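Local coordinates for protein amidohydrolase (Pseudomonas aeruginosa, PDB 2I5G) that probably acts as a metal-dependent dipeptidase of the M19 (membrane dipeptidase) family, hydrolysing dipeptides, at residues A[14-28]-A[246-258]. The protein carries 2 engineered substitutions. Residues are numbered along the deposited sequence; the frame is centred on the assembly and turned at random.
Sequences DGLIIAKWNRELFED and IGTDFTQGHGHDF
Gly15 N donates to Ile246 O, and three more backbone bonds join the segments: Asp249 N to Leu16 O, Ile18 N to Phe250 O (2.8 Å) and Lys20 N to Gln252 O. Ile17 and Phe250 form a single parallel beta bridge. In this TIM-barrel family member the pairing joins the end of strand 13-17, which also bonds to strand 36-40, to the chain leaving strand 244-246, consistent with closure of the barrel between its first and last strands.

The Asp14 carboxylate carries one polar side-chain contact. Asp14 OD1 accepts from Thr248 OG1, while Asp14 OD2 receives a weak bond from Thr248 N (2.9 Å) and, 54° above the carboxylate plane, Leu16 N in an Asx turn. At the other end, the extended Gln252 chain, its CG anti to the backbone N (chi1 -160°), carries Gln252 NE2 past Leu25 CD2 to Asp28 OD2 (3.2 Å); Val287 N bonds to Gln252 OE1 and Gly288 N to Asp28 OD2.

The His254 ring has Phe258 CD1 over the centre of one face and Lys20 N toward the rim of the opposite one; Ile18 O approaches His254 CD2 at the edge (3.0 Å). Bends at chi2 and chi3 fold the Lys20 chain back until NZ weakly meets His254 ND1, with a water shared between them. Ile18 CB packs on Phe258 CZ (4.1 Å).

Three donors thus grip the buried Asp14 carboxylate, tying its turn to Thr248, whereas the Lys20-His254 end is water-linked.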
loop_
_atom_site.group_PDB
_atom_site.type_symbol
_atom_site.label_atom_id
_atom_site.label_comp_id
_atom_site.label_asym_id
_atom_site.label_seq_id
_atom_site.Cartn_x
_atom_site.Cartn_y
_atom_site.Cartn_z
ATOM N N ASP A 14 -23.912 -17.768 5.808
ATOM C CA ASP A 14 -22.635 -17.770 6.507
ATOM C C ASP A 14 -21.789 -16.610 6.028
ATOM O O ASP A 14 -21.480 -16.504 4.847
ATOM C CB ASP A 14 -21.895 -19.087 6.275
ATOM C CG ASP A 14 -20.633 -19.199 7.111
ATOM O OD1 ASP A 14 -20.078 -20.318 7.192
ATOM O OD2 ASP A 14 -20.196 -18.173 7.684
ATOM N N GLY A 15 -21.417 -15.748 6.966
ATOM C CA GLY A 15 -20.625 -14.574 6.648
ATOM C C GLY A 15 -19.234 -14.800 6.081
ATOM O O GLY A 15 -18.671 -13.891 5.472
ATOM N N LEU A 16 -18.663 -15.984 6.281
ATOM C CA LEU A 16 -17.338 -16.241 5.748
ATOM C C LEU A 16 -16.934 -17.700 5.620
ATOM O O LEU A 16 -16.996 -18.472 6.582
ATOM C CB LEU A 16 -16.274 -15.538 6.578
ATOM C CG LEU A 16 -14.987 -15.453 5.754
ATOM C CD1 LEU A 16 -14.961 -14.108 5.040
ATOM C CD2 LEU A 16 -13.770 -15.601 6.632
ATOM N N ILE A 17 -16.487 -18.053 4.421
ATOM C CA ILE A 17 -16.040 -19.400 4.124
ATOM C C ILE A 17 -14.871 -19.353 3.134
ATOM O O ILE A 17 -14.962 -18.705 2.096
ATOM C CB ILE A 17 -17.199 -20.242 3.541
ATOM C CG1 ILE A 17 -18.206 -20.557 4.646
ATOM C CG2 ILE A 17 -16.671 -21.537 2.938
ATOM C CD1 ILE A 17 -19.375 -21.428 4.197
ATOM N N ILE A 18 -13.766 -20.010 3.498
ATOM C CA ILE A 18 -12.563 -20.115 2.666
ATOM C C ILE A 18 -12.202 -21.589 2.643
ATOM O O ILE A 18 -11.208 -22.008 3.237
ATOM C CB ILE A 18 -11.333 -19.365 3.238
ATOM C CG1 ILE A 18 -11.342 -19.403 4.767
ATOM C CG2 ILE A 18 -11.277 -17.974 2.700
ATOM C CD1 ILE A 18 -12.398 -18.529 5.413
ATOM N N ALA A 19 -13.033 -22.378 1.974
ATOM C CA ALA A 19 -12.817 -23.811 1.868
ATOM C C ALA A 19 -12.235 -24.137 0.505
ATOM O O ALA A 19 -12.345 -23.341 -0.424
ATOM C CB ALA A 19 -14.135 -24.540 2.051
ATOM N N LYS A 20 -11.599 -25.301 0.394
ATOM C CA LYS A 20 -11.036 -25.745 -0.880
ATOM C C LYS A 20 -12.273 -26.018 -1.732
ATOM O O LYS A 20 -13.160 -26.758 -1.308
ATOM C CB LYS A 20 -10.246 -27.040 -0.687
ATOM C CG LYS A 20 -9.512 -27.527 -1.922
ATOM C CD LYS A 20 -8.194 -26.798 -2.119
ATOM C CE LYS A 20 -7.154 -27.252 -1.100
ATOM N NZ LYS A 20 -5.836 -26.565 -1.264
ATOM N N TRP A 21 -12.348 -25.423 -2.916
ATOM C CA TRP A 21 -13.517 -25.619 -3.767
ATOM C C TRP A 21 -13.516 -26.879 -4.625
ATOM O O TRP A 21 -12.542 -27.188 -5.307
ATOM C CB TRP A 21 -13.729 -24.397 -4.663
ATOM C CG TRP A 21 -14.543 -23.301 -4.028
ATOM C CD1 TRP A 21 -14.501 -22.892 -2.723
ATOM C CD2 TRP A 21 -15.464 -22.428 -4.689
ATOM N NE1 TRP A 21 -15.338 -21.816 -2.533
ATOM C CE2 TRP A 21 -15.939 -21.511 -3.726
ATOM C CE3 TRP A 21 -15.932 -22.327 -6.008
ATOM C CZ2 TRP A 21 -16.857 -20.506 -4.039
ATOM C CZ3 TRP A 21 -16.844 -21.326 -6.318
ATOM C CH2 TRP A 21 -17.295 -20.430 -5.337
ATOM N N ASN A 22 -14.626 -27.605 -4.563
ATOM C CA ASN A 22 -14.833 -28.824 -5.335
ATOM C C ASN A 22 -16.285 -29.226 -5.145
ATOM O O ASN A 22 -16.991 -28.616 -4.346
ATOM C CB ASN A 22 -13.884 -29.946 -4.889
ATOM C CG ASN A 22 -13.971 -30.240 -3.413
ATOM O OD1 ASN A 22 -15.022 -30.624 -2.902
ATOM N ND2 ASN A 22 -12.858 -30.070 -2.713
ATOM N N ARG A 23 -16.741 -30.231 -5.883
ATOM C CA ARG A 23 -18.131 -30.651 -5.776
ATOM C C ARG A 23 -18.499 -31.175 -4.395
ATOM O O ARG A 23 -19.651 -31.075 -3.969
ATOM C CB ARG A 23 -18.456 -31.723 -6.813
ATOM C CG ARG A 23 -19.941 -32.046 -6.867
ATOM C CD ARG A 23 -20.279 -33.023 -7.966
ATOM N NE ARG A 23 -21.719 -33.240 -8.041
ATOM C CZ ARG A 23 -22.582 -32.367 -8.553
ATOM N NH1 ARG A 23 -22.149 -31.214 -9.042
ATOM N NH2 ARG A 23 -23.880 -32.646 -8.566
ATOM N N GLU A 24 -17.525 -31.743 -3.696
ATOM C CA GLU A 24 -17.796 -32.280 -2.378
ATOM C C GLU A 24 -18.107 -31.171 -1.384
ATOM O O GLU A 24 -18.917 -31.355 -0.475
ATOM C CB GLU A 24 -16.618 -33.122 -1.885
ATOM C CG GLU A 24 -16.837 -33.708 -0.494
ATOM C CD GLU A 24 -18.265 -34.211 -0.282
ATOM O OE1 GLU A 24 -18.687 -35.154 -0.991
ATOM O OE2 GLU A 24 -18.966 -33.653 0.595
ATOM N N LEU A 25 -17.466 -30.020 -1.556
ATOM C CA LEU A 25 -17.699 -28.895 -0.659
ATOM C C LEU A 25 -19.129 -28.438 -0.879
ATOM O O LEU A 25 -19.868 -28.173 0.070
ATOM C CB LEU A 25 -16.723 -27.754 -0.964
ATOM C CG LEU A 25 -16.752 -26.513 -0.062
ATOM C CD1 LEU A 25 -17.903 -25.612 -0.454
ATOM C CD2 LEU A 25 -16.865 -26.934 1.400
ATOM N N PHE A 26 -19.512 -28.371 -2.149
ATOM C CA PHE A 26 -20.849 -27.955 -2.543
ATOM C C PHE A 26 -21.923 -28.850 -1.943
ATOM O O PHE A 26 -22.940 -28.370 -1.456
ATOM C CB PHE A 26 -20.948 -27.960 -4.066
ATOM C CG PHE A 26 -20.074 -26.938 -4.728
ATOM C CD1 PHE A 26 -19.730 -27.061 -6.070
ATOM C CD2 PHE A 26 -19.604 -25.838 -4.014
ATOM C CE1 PHE A 26 -18.929 -26.104 -6.691
ATOM C CE2 PHE A 26 -18.802 -24.875 -4.629
ATOM C CZ PHE A 26 -18.465 -25.009 -5.968
ATOM N N GLU A 27 -21.686 -30.153 -1.972
ATOM C CA GLU A 27 -22.641 -31.110 -1.433
ATOM C C GLU A 27 -22.778 -31.016 0.089
ATOM O O GLU A 27 -23.851 -31.263 0.641
ATOM C CB GLU A 27 -22.232 -32.523 -1.849
ATOM C CG GLU A 27 -22.203 -32.703 -3.353
ATOM C CD GLU A 27 -21.586 -34.020 -3.776
ATOM O OE1 GLU A 27 -21.525 -34.293 -4.997
ATOM O OE2 GLU A 27 -21.157 -34.781 -2.883
ATOM N N ASP A 28 -21.694 -30.651 0.761
ATOM C CA ASP A 28 -21.704 -30.529 2.214
ATOM C C ASP A 28 -22.460 -29.253 2.587
ATOM O O ASP A 28 -22.999 -29.128 3.691
ATOM C CB ASP A 28 -20.265 -30.501 2.750
ATOM C CG ASP A 28 -20.160 -30.994 4.190
ATOM O OD1 ASP A 28 -20.802 -32.016 4.519
ATOM O OD2 ASP A 28 -19.425 -30.374 4.990
ATOM N N ILE A 246 -24.008 -15.019 11.590
ATOM C CA ILE A 246 -22.970 -16.040 11.574
ATOM C C ILE A 246 -21.888 -15.810 10.524
ATOM O O ILE A 246 -22.175 -15.372 9.411
ATOM C CB ILE A 246 -23.592 -17.435 11.346
ATOM C CG1 ILE A 246 -24.418 -17.824 12.567
ATOM C CG2 ILE A 246 -22.506 -18.478 11.095
ATOM C CD1 ILE A 246 -23.630 -17.815 13.869
ATOM N N GLY A 247 -20.648 -16.108 10.910
ATOM C CA GLY A 247 -19.488 -15.992 10.033
ATOM C C GLY A 247 -18.487 -17.058 10.478
ATOM O O GLY A 247 -17.413 -16.749 10.997
ATOM N N THR A 248 -18.853 -18.324 10.279
ATOM C CA THR A 248 -18.037 -19.465 10.700
ATOM C C THR A 248 -16.549 -19.390 10.406
ATOM O O THR A 248 -15.724 -19.683 11.272
ATOM C CB THR A 248 -18.546 -20.783 10.089
ATOM O OG1 THR A 248 -18.179 -20.843 8.705
ATOM C CG2 THR A 248 -20.051 -20.874 10.215
ATOM N N ASP A 249 -16.203 -19.018 9.182
ATOM C CA ASP A 249 -14.806 -18.936 8.800
ATOM C C ASP A 249 -14.323 -20.363 8.539
ATOM O O ASP A 249 -13.218 -20.737 8.920
ATOM C CB ASP A 249 -14.001 -18.277 9.926
ATOM C CG ASP A 249 -12.614 -17.844 9.488
ATOM O OD1 ASP A 249 -12.408 -17.633 8.274
ATOM O OD2 ASP A 249 -11.728 -17.695 10.363
ATOM N N PHE A 250 -15.175 -21.162 7.896
ATOM C CA PHE A 250 -14.830 -22.543 7.562
ATOM C C PHE A 250 -13.668 -22.591 6.568
ATOM O O PHE A 250 -13.703 -21.932 5.526
ATOM C CB PHE A 250 -16.032 -23.266 6.949
ATOM C CG PHE A 250 -16.882 -23.999 7.949
ATOM C CD1 PHE A 250 -16.311 -24.917 8.830
ATOM C CD2 PHE A 250 -18.261 -23.795 7.992
ATOM C CE1 PHE A 250 -17.098 -25.624 9.740
ATOM C CE2 PHE A 250 -19.058 -24.497 8.900
ATOM C CZ PHE A 250 -18.473 -25.414 9.775
ATOM N N THR A 251 -12.647 -23.377 6.895
ATOM C CA THR A 251 -11.467 -23.525 6.044
ATOM C C THR A 251 -11.418 -24.955 5.501
ATOM O O THR A 251 -10.357 -25.464 5.118
ATOM C CB THR A 251 -10.179 -23.251 6.843
ATOM O OG1 THR A 251 -10.027 -24.243 7.867
ATOM C CG2 THR A 251 -10.248 -21.889 7.498
ATOM N N GLN A 252 -12.588 -25.583 5.467
ATOM C CA GLN A 252 -12.752 -26.958 5.015
ATOM C C GLN A 252 -12.001 -27.378 3.749
ATOM O O GLN A 252 -12.200 -26.822 2.665
ATOM C CB GLN A 252 -14.238 -27.253 4.847
ATOM C CG GLN A 252 -14.561 -28.721 4.842
ATOM C CD GLN A 252 -16.046 -28.983 4.853
ATOM O OE1 GLN A 252 -16.759 -28.536 5.750
ATOM N NE2 GLN A 252 -16.522 -29.717 3.854
ATOM N N GLY A 253 -11.138 -28.380 3.906
ATOM C CA GLY A 253 -10.373 -28.899 2.786
ATOM C C GLY A 253 -8.957 -28.375 2.622
ATOM O O GLY A 253 -8.150 -28.969 1.911
ATOM N N HIS A 254 -8.641 -27.265 3.274
ATOM C CA HIS A 254 -7.308 -26.699 3.146
ATOM C C HIS A 254 -6.267 -27.379 4.008
ATOM O O HIS A 254 -6.595 -28.024 5.005
ATOM C CB HIS A 254 -7.344 -25.202 3.443
ATOM C CG HIS A 254 -7.825 -24.381 2.290
ATOM N ND1 HIS A 254 -7.202 -24.396 1.061
ATOM C CD2 HIS A 254 -8.861 -23.517 2.179
ATOM C CE1 HIS A 254 -7.833 -23.575 0.242
ATOM N NE2 HIS A 254 -8.844 -23.029 0.895
ATOM N N GLY A 255 -5.005 -27.226 3.615
ATOM C CA GLY A 255 -3.921 -27.843 4.354
ATOM C C GLY A 255 -2.859 -26.908 4.901
ATOM O O GLY A 255 -3.103 -25.720 5.132
ATOM N N HIS A 256 -1.669 -27.472 5.093
ATOM C CA HIS A 256 -0.502 -26.776 5.636
ATOM C C HIS A 256 -0.053 -25.542 4.855
ATOM O O HIS A 256 0.126 -24.469 5.426
ATOM C CB HIS A 256 0.669 -27.763 5.734
ATOM C CG HIS A 256 1.823 -27.255 6.541
ATOM N ND1 HIS A 256 1.740 -27.036 7.900
ATOM C CD2 HIS A 256 3.080 -26.904 6.178
ATOM C CE1 HIS A 256 2.897 -26.571 8.338
ATOM N NE2 HIS A 256 3.725 -26.482 7.314
ATOM N N ASP A 257 0.151 -25.704 3.554
ATOM C CA ASP A 257 0.587 -24.606 2.703
ATOM C C ASP A 257 -0.363 -23.412 2.818
ATOM O O ASP A 257 0.080 -22.261 2.866
ATOM C CB ASP A 257 0.662 -25.076 1.242
ATOM C CG ASP A 257 1.777 -26.092 1.004
ATOM O OD1 ASP A 257 2.106 -26.855 1.934
ATOM O OD2 ASP A 257 2.318 -26.139 -0.122
ATOM N N PHE A 258 -1.664 -23.699 2.867
ATOM C CA PHE A 258 -2.702 -22.672 2.961
ATOM C C PHE A 258 -2.619 -21.838 4.233
ATOM O O PHE A 258 -2.798 -20.622 4.191
ATOM C CB PHE A 258 -4.082 -23.323 2.882
ATOM C CG PHE A 258 -5.231 -22.360 3.057
ATOM C CD1 PHE A 258 -5.627 -21.531 2.018
ATOM C CD2 PHE A 258 -5.940 -22.311 4.259
ATOM C CE1 PHE A 258 -6.722 -20.666 2.172
ATOM C CE2 PHE A 258 -7.032 -21.451 4.420
ATOM C CZ PHE A 258 -7.422 -20.630 3.375
HETATM O O HOH W 1 -10.485 -20.906 -0.659
HETATM O O HOH W 2 -3.905 -26.443 0.482
HETATM O O HOH W 3 -4.657 -24.413 -0.805
#